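Local coordinates for YncI copper-binding domain-containing protein (Nocardia farcinica, PDB 3ESM) that is of uncharacterised function but probably binds copper through an extracytoplasmic domain with an immunoglobulin-like fold, at residues 26-32 and 78-84; 43-49 and 89-94. The protein carries 2 engineered substitutions. One frame throughout, in Å; residues are numbered along the deposited sequence. Where two conformers were deposited one is given.

Contact 1 (26-32 and 78-84)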
loop_
_atom_site.group_PDB
_atom_site.type_symbol
_atom_site.label_atom_id
_atom_site.label_comp_id
_atom_site.label_asym_id
_atom_site.label_seq_id
_atom_site.Cartn_x
_atom_site.Cartn_y
_atom_site.Cartn_z
ATOM N N THR A 26 11.324 8.815 -5.284
ATOM C CA THR A 26 11.086 8.926 -3.858
ATOM C C THR A 26 11.091 10.396 -3.467
ATOM O O THR A 26 12.139 11.032 -3.437
ATOM C CB THR A 26 12.131 8.089 -3.069
ATOM O OG1 THR A 26 11.888 6.701 -3.344
ATOM C CG2 THR A 26 11.981 8.298 -1.577
ATOM N N GLU A 27 9.902 10.933 -3.207
ATOM C CA GLU A 27 9.729 12.372 -2.956
ATOM C C GLU A 27 9.576 12.673 -1.480
ATOM O O GLU A 27 8.584 13.246 -1.031
ATOM C CB GLU A 27 8.571 12.910 -3.806
ATOM C CG GLU A 27 9.004 12.890 -5.266
ATOM C CD GLU A 27 7.990 13.426 -6.270
ATOM O OE1 GLU A 27 8.419 13.616 -7.432
ATOM O OE2 GLU A 27 6.801 13.669 -5.928
ATOM N N SER A 28 10.579 12.250 -0.731
ATOM C CA SER A 28 10.679 12.551 0.668
ATOM C C SER A 28 12.144 12.800 0.917
ATOM O O SER A 28 13.007 12.266 0.212
ATOM C CB SER A 28 10.234 11.359 1.522
ATOM O OG SER A 28 10.559 11.585 2.878
ATOM N N GLU A 29 12.442 13.590 1.934
ATOM C CA GLU A 29 13.844 13.733 2.321
ATOM C C GLU A 29 14.305 12.672 3.319
ATOM O O GLU A 29 15.506 12.521 3.552
ATOM C CB GLU A 29 14.103 15.132 2.858
ATOM C CG GLU A 29 13.953 16.162 1.761
ATOM C CD GLU A 29 14.404 17.523 2.212
ATOM O OE1 GLU A 29 14.408 17.758 3.444
ATOM O OE2 GLU A 29 14.765 18.342 1.334
ATOM N N THR A 30 13.364 11.932 3.896
ATOM C CA THR A 30 13.705 10.963 4.915
ATOM C C THR A 30 13.139 9.559 4.695
ATOM O O THR A 30 13.767 8.566 5.066
ATOM C CB THR A 30 13.216 11.436 6.272
ATOM O OG1 THR A 30 11.846 11.867 6.150
ATOM C CG2 THR A 30 14.097 12.605 6.738
ATOM N N ALA A 31 11.951 9.470 4.118
ATOM C CA ALA A 31 11.265 8.166 4.012
ATOM C C ALA A 31 11.560 7.535 2.644
ATOM O O ALA A 31 11.852 8.249 1.674
ATOM C CB ALA A 31 9.787 8.378 4.178
ATOM N N ALA A 32 11.477 6.199 2.570
ATOM C CA ALA A 32 11.846 5.467 1.356
ATOM C C ALA A 32 10.600 4.821 0.760
ATOM O O ALA A 32 9.640 4.585 1.485
ATOM C CB ALA A 32 12.846 4.382 1.720
ATOM N N PRO A 78 15.737 -1.847 2.471
ATOM C CA PRO A 78 15.301 -0.547 2.985
ATOM C C PRO A 78 14.390 0.214 2.001
ATOM O O PRO A 78 13.920 1.309 2.348
ATOM C CB PRO A 78 16.618 0.221 3.131
ATOM C CG PRO A 78 17.505 -0.369 2.107
ATOM C CD PRO A 78 17.175 -1.828 2.124
ATOM N N GLY A 79 14.180 -0.319 0.800
ATOM C CA GLY A 79 13.358 0.353 -0.218
ATOM C C GLY A 79 14.085 1.480 -0.939
ATOM O O GLY A 79 15.308 1.643 -0.795
ATOM N N VAL A 80 13.362 2.244 -1.755
ATOM C CA VAL A 80 13.996 3.223 -2.627
ATOM C C VAL A 80 14.278 4.495 -1.856
ATOM O O VAL A 80 13.366 5.129 -1.307
ATOM C CB VAL A 80 13.092 3.530 -3.835
ATOM C CG1 VAL A 80 13.816 4.471 -4.842
ATOM C CG2 VAL A 80 12.610 2.227 -4.479
ATOM N N GLN A 81 15.558 4.862 -1.769
ATOM C CA GLN A 81 15.957 5.936 -0.852
ATOM C C GLN A 81 15.568 7.351 -1.310
ATOM O O GLN A 81 15.396 7.597 -2.507
ATOM C CB GLN A 81 17.462 5.838 -0.577
ATOM C CG GLN A 81 17.868 4.544 0.110
ATOM C CD GLN A 81 17.120 4.373 1.400
ATOM O OE1 GLN A 81 17.203 5.219 2.289
ATOM N NE2 GLN A 81 16.341 3.302 1.502
ATOM N N PRO A 82 15.432 8.293 -0.352
ATOM C CA PRO A 82 15.188 9.687 -0.724
ATOM C C PRO A 82 16.034 10.140 -1.926
ATOM O O PRO A 82 17.243 9.899 -1.994
ATOM C CB PRO A 82 15.540 10.451 0.559
ATOM C CG PRO A 82 15.124 9.500 1.665
ATOM C CD PRO A 82 15.538 8.122 1.109
ATOM N N GLY A 83 15.382 10.762 -2.901
ATOM C CA GLY A 83 16.122 11.295 -4.027
ATOM C C GLY A 83 16.400 10.327 -5.150
ATOM O O GLY A 83 16.890 10.744 -6.206
ATOM N N GLN A 84 16.095 9.044 -4.945
ATOM C CA GLN A 84 16.385 8.019 -5.950
ATOM C C GLN A 84 15.104 7.658 -6.681
ATOM O O GLN A 84 14.005 7.977 -6.205
ATOM C CB GLN A 84 16.967 6.758 -5.306
ATOM C CG GLN A 84 18.269 6.979 -4.540
ATOM C CD GLN A 84 19.435 7.169 -5.464
ATOM O OE1 GLN A 84 19.549 6.493 -6.493
ATOM N NE2 GLN A 84 20.324 8.097 -5.109
HETATM O O HOH W 1 15.049 5.844 4.091
#

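Contact 2 (43-49 and 89-94). With SO4 (sulfate ion), chain B.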
loop_
_atom_site.group_PDB
_atom_site.type_symbol
_atom_site.label_atom_id
_atom_site.label_comp_id
_atom_site.label_asym_id
_atom_site.label_seq_id
_atom_site.Cartn_x
_atom_site.Cartn_y
_atom_site.Cartn_z
ATOM N N VAL A 43 -6.382 -6.549 -18.081
ATOM C CA VAL A 43 -5.718 -7.230 -19.202
ATOM C C VAL A 43 -5.728 -8.738 -19.042
ATOM O O VAL A 43 -5.770 -9.248 -17.927
ATOM C CB VAL A 43 -4.247 -6.750 -19.367
ATOM C CG1 VAL A 43 -4.218 -5.273 -19.773
ATOM C CG2 VAL A 43 -3.470 -6.945 -18.062
ATOM N N ARG A 44 -5.682 -9.473 -20.149
ATOM C CA ARG A 44 -5.650 -10.934 -20.047
ATOM C C ARG A 44 -4.316 -11.412 -19.477
ATOM O O ARG A 44 -4.255 -12.386 -18.701
ATOM C CB ARG A 44 -5.844 -11.583 -21.424
ATOM C CG ARG A 44 -7.080 -11.204 -22.147
ATOM C CD ARG A 44 -8.182 -12.222 -21.884
ATOM N NE ARG A 44 -8.108 -12.668 -20.498
ATOM C CZ ARG A 44 -9.148 -13.066 -19.774
ATOM N NH1 ARG A 44 -10.368 -13.084 -20.302
ATOM N NH2 ARG A 44 -8.958 -13.437 -18.519
ATOM N N SER A 45 -3.232 -10.757 -19.895
ATOM C CA SER A 45 -1.906 -11.215 -19.552
ATOM C C SER A 45 -1.191 -10.118 -18.775
ATOM O O SER A 45 -1.286 -8.949 -19.154
ATOM C CB SER A 45 -1.109 -11.522 -20.814
ATOM O OG SER A 45 0.202 -11.942 -20.461
ATOM N N ALA A 46 -0.481 -10.495 -17.706
ATOM C CA ALA A 46 0.340 -9.545 -16.952
ATOM C C ALA A 46 1.396 -10.331 -16.194
ATOM O O ALA A 46 1.058 -11.193 -15.363
ATOM C CB ALA A 46 -0.519 -8.764 -15.977
ATOM N N ARG A 47 2.663 -10.062 -16.492
ATOM C CA ARG A 47 3.770 -10.801 -15.907
ATOM C C ARG A 47 4.791 -9.776 -15.485
ATOM O O ARG A 47 5.157 -8.904 -16.275
ATOM C CB ARG A 47 4.447 -11.706 -16.967
ATOM C CG ARG A 47 3.625 -12.878 -17.459
ATOM C CD ARG A 47 4.047 -13.354 -18.872
ATOM N NE ARG A 47 5.489 -13.463 -19.058
ATOM C CZ ARG A 47 6.164 -14.616 -19.061
ATOM N NH1 ARG A 47 5.520 -15.767 -18.883
ATOM N NH2 ARG A 47 7.485 -14.624 -19.228
ATOM N N THR A 48 5.282 -9.891 -14.256
ATOM C CA THR A 48 6.361 -9.036 -13.801
ATOM C C THR A 48 7.702 -9.691 -14.056
ATOM O O THR A 48 7.800 -10.892 -14.342
ATOM C CB THR A 48 6.257 -8.752 -12.287
ATOM O OG1 THR A 48 6.205 -9.995 -11.565
ATOM C CG2 THR A 48 4.993 -7.940 -11.995
ATOM N N GLU A 49 8.761 -8.907 -13.976
ATOM C CA GLU A 49 10.051 -9.544 -14.073
ATOM C C GLU A 49 10.731 -9.538 -12.732
ATOM O O GLU A 49 10.471 -8.671 -11.896
ATOM C CB GLU A 49 10.908 -8.927 -15.146
ATOM C CG GLU A 49 11.146 -7.478 -14.994
ATOM C CD GLU A 49 11.858 -6.918 -16.197
ATOM O OE1 GLU A 49 12.840 -6.159 -16.009
ATOM O OE2 GLU A 49 11.432 -7.249 -17.336
ATOM N N VAL A 89 8.564 -3.063 -13.521
ATOM C CA VAL A 89 8.304 -3.450 -14.912
ATOM C C VAL A 89 7.269 -4.568 -15.002
ATOM O O VAL A 89 7.331 -5.589 -14.286
ATOM C CB VAL A 89 9.591 -3.943 -15.605
ATOM C CG1 VAL A 89 9.261 -4.424 -17.002
ATOM C CG2 VAL A 89 10.650 -2.852 -15.602
ATOM N N VAL A 90 6.257 -4.350 -15.837
ATOM C CA VAL A 90 5.245 -5.378 -16.007
ATOM C C VAL A 90 4.917 -5.511 -17.499
ATOM O O VAL A 90 4.765 -4.513 -18.188
ATOM C CB VAL A 90 3.982 -5.070 -15.167
ATOM C CG1 VAL A 90 3.304 -3.745 -15.608
ATOM C CG2 VAL A 90 2.987 -6.261 -15.131
ATOM N N SER A 91 4.818 -6.743 -17.972
ATOM C CA SER A 91 4.481 -6.997 -19.366
ATOM C C SER A 91 3.008 -7.335 -19.447
ATOM O O SER A 91 2.563 -8.297 -18.830
ATOM C CB SER A 91 5.294 -8.175 -19.882
ATOM O OG SER A 91 4.834 -8.566 -21.162
ATOM N N ILE A 92 2.250 -6.546 -20.209
ATOM C CA ILE A 92 0.805 -6.730 -20.210
ATOM C C ILE A 92 0.232 -6.669 -21.614
ATOM O O ILE A 92 0.816 -6.054 -22.530
ATOM C CB ILE A 92 0.111 -5.627 -19.375
ATOM C CG1 ILE A 92 0.389 -4.235 -19.962
ATOM C CG2 ILE A 92 0.574 -5.721 -17.932
ATOM C CD1 ILE A 92 -0.304 -3.040 -19.237
ATOM N N GLY A 93 -0.938 -7.282 -21.748
ATOM C CA GLY A 93 -1.707 -7.143 -22.976
ATOM C C GLY A 93 -2.926 -8.025 -22.923
ATOM O O GLY A 93 -3.048 -8.907 -22.059
ATOM N N PRO A 94 -3.843 -7.801 -23.857
ATOM C CA PRO A 94 -3.768 -6.716 -24.838
ATOM C C PRO A 94 -4.186 -5.399 -24.231
ATOM O O PRO A 94 -5.089 -5.379 -23.402
ATOM C CB PRO A 94 -4.814 -7.126 -25.882
ATOM C CG PRO A 94 -5.818 -7.914 -25.115
ATOM C CD PRO A 94 -5.037 -8.640 -24.023
HETATM S S SO4 B . -0.282 -14.471 -18.086
HETATM O O1 SO4 B . 0.523 -15.515 -17.436
HETATM O O2 SO4 B . -0.169 -13.198 -17.371
HETATM O O3 SO4 B . 0.196 -14.361 -19.461
HETATM O O4 SO4 B . -1.698 -14.836 -18.026
HETATM O O HOH W 2 8.577 -6.673 -12.296
#

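Contact 1 (26-32 and 78-84)
Pro82 turns one face of its ring to the 26-32 loop. Ala31 O stands over that face, 3.5 Å from Pro82 CG. Ser28 O reaches Pro82 CB obliquely from the same side at 3.1 Å, and Glu29 O lies at the ring's edge by CG. Ala31 O is buried and has no polar partner. The Gln81 amide is the other flat group, with Ala32 CB over one face at the NE2 end. Gly79 O lies near the amide's edge, 16° out of its plane. It accepts from NE2, which is above the plane of the Gly79 carbonyl and not on a lone pair. One water donates to both Gln81 OE1 and Thr30 O and so bridges the loops. A bend at chi2 (-57°) brings the amide back over its own loop.

Thr26 N donates to Gln84 O at 3.0 Å, nearly along the C=O axis. Gly83 N donates to Thr26 O over 3.3 Å. Thr26 OG1 donates to Val80 O at 3.0 Å, from above the carbonyl plane, and is also hydrogen-bonded to Thr33 OG1. Thr26 CG2, opposite the backbone N, rests on Pro82 CA at 3.6 Å. A type II turn from Gln81 to Gln84 presents Pro82 CA, Gly83 N and Gln84 O. Ser28 OG braces the 26-32 loop by accepting from Thr30 N and Ala31 N, an ST turn and ST motif.

The loops follow strands 18-25 and 66-73 and lead into strands 33-43 and 85-93. Tyr109 of strand 100-109 packs against Thr26, Ser28 and Ala31. Backbone bonds link Ala32 to Ser110 and Val80 to Thr33.

Contact 2 (43-49 and 89-94)
Ser45, Ala46, Arg47 and Thr48 pair antiparallel with Gly93, Ile92, Ser91 and Val90. The strand axes are 4.5 Å apart. Ser45 with Gly93 and Arg47 with Ser91 are the hydrogen-bonded pairs, each with two backbone bonds. The straightest is Ser91 N to Arg47 O, 2.8 Å with an N-H...O angle of 176°. CA-H...O contacts fill in between, such as Ala46 CA to Ser91 O at 3.2 Å.

The tight side carries Ala46, Thr48, Val90 and Ile92. Ala46 CB sits on Ile92 CG2 at 3.8 Å, and Val43 CG2 meets Ile92 CB at 4.0 Å with the two side chains crossing at about a right angle. Thr48 CG2 touches Val90 CG2. Val58, Ala66 and Val69, from strands 54-60 and 66-73 of the other sheet, pack on this face.

The opposite face, with Ser45, Arg47 and Ser91, is looser and more open. A sulfate, probably from the crystallisation liquor, sits at Ser45 and Ala46. Ser45 OG donates to its O3 at 2.6 Å and Ala46 N to its O2 at 2.7 Å. OG points away from the backbone N (chi1 179°), toward the ion. Arg60 also binds it. At the far end Glu49 lays its carboxylate over Val89, with OE2 3.6 Å from Val89 CG1, and a water bridges Glu49 O and Val89 O.

Arg44 and Ser45 both face Gly93, a classic beta bulge, next to the cis peptide before Pro94. Strand 45-48 is the outermost strand of its sheet within the chain, an edge strand of an immunoglobulin-like beta sandwich.

From the N terminus, strand 18-25 leads into 26-32, the first half of contact 1. Strand 33-43 follows in the other sheet, and 43-49 then brings the chain to the edge of the first sheet. After strands 54-60 and 66-73, segment 78-84 returns to 26-32 and closes contact 1. Strand 85-93 starts there and ends against 43-49, closing contact 2. The contacts therefore cross along the chain and do not nest. They lie on opposite sides of the domain centre, their centres about 27 Å apart. Contact 1 ties two inter-strand loops together; contact 2 joins edge strand 45-48 to strand 85-93.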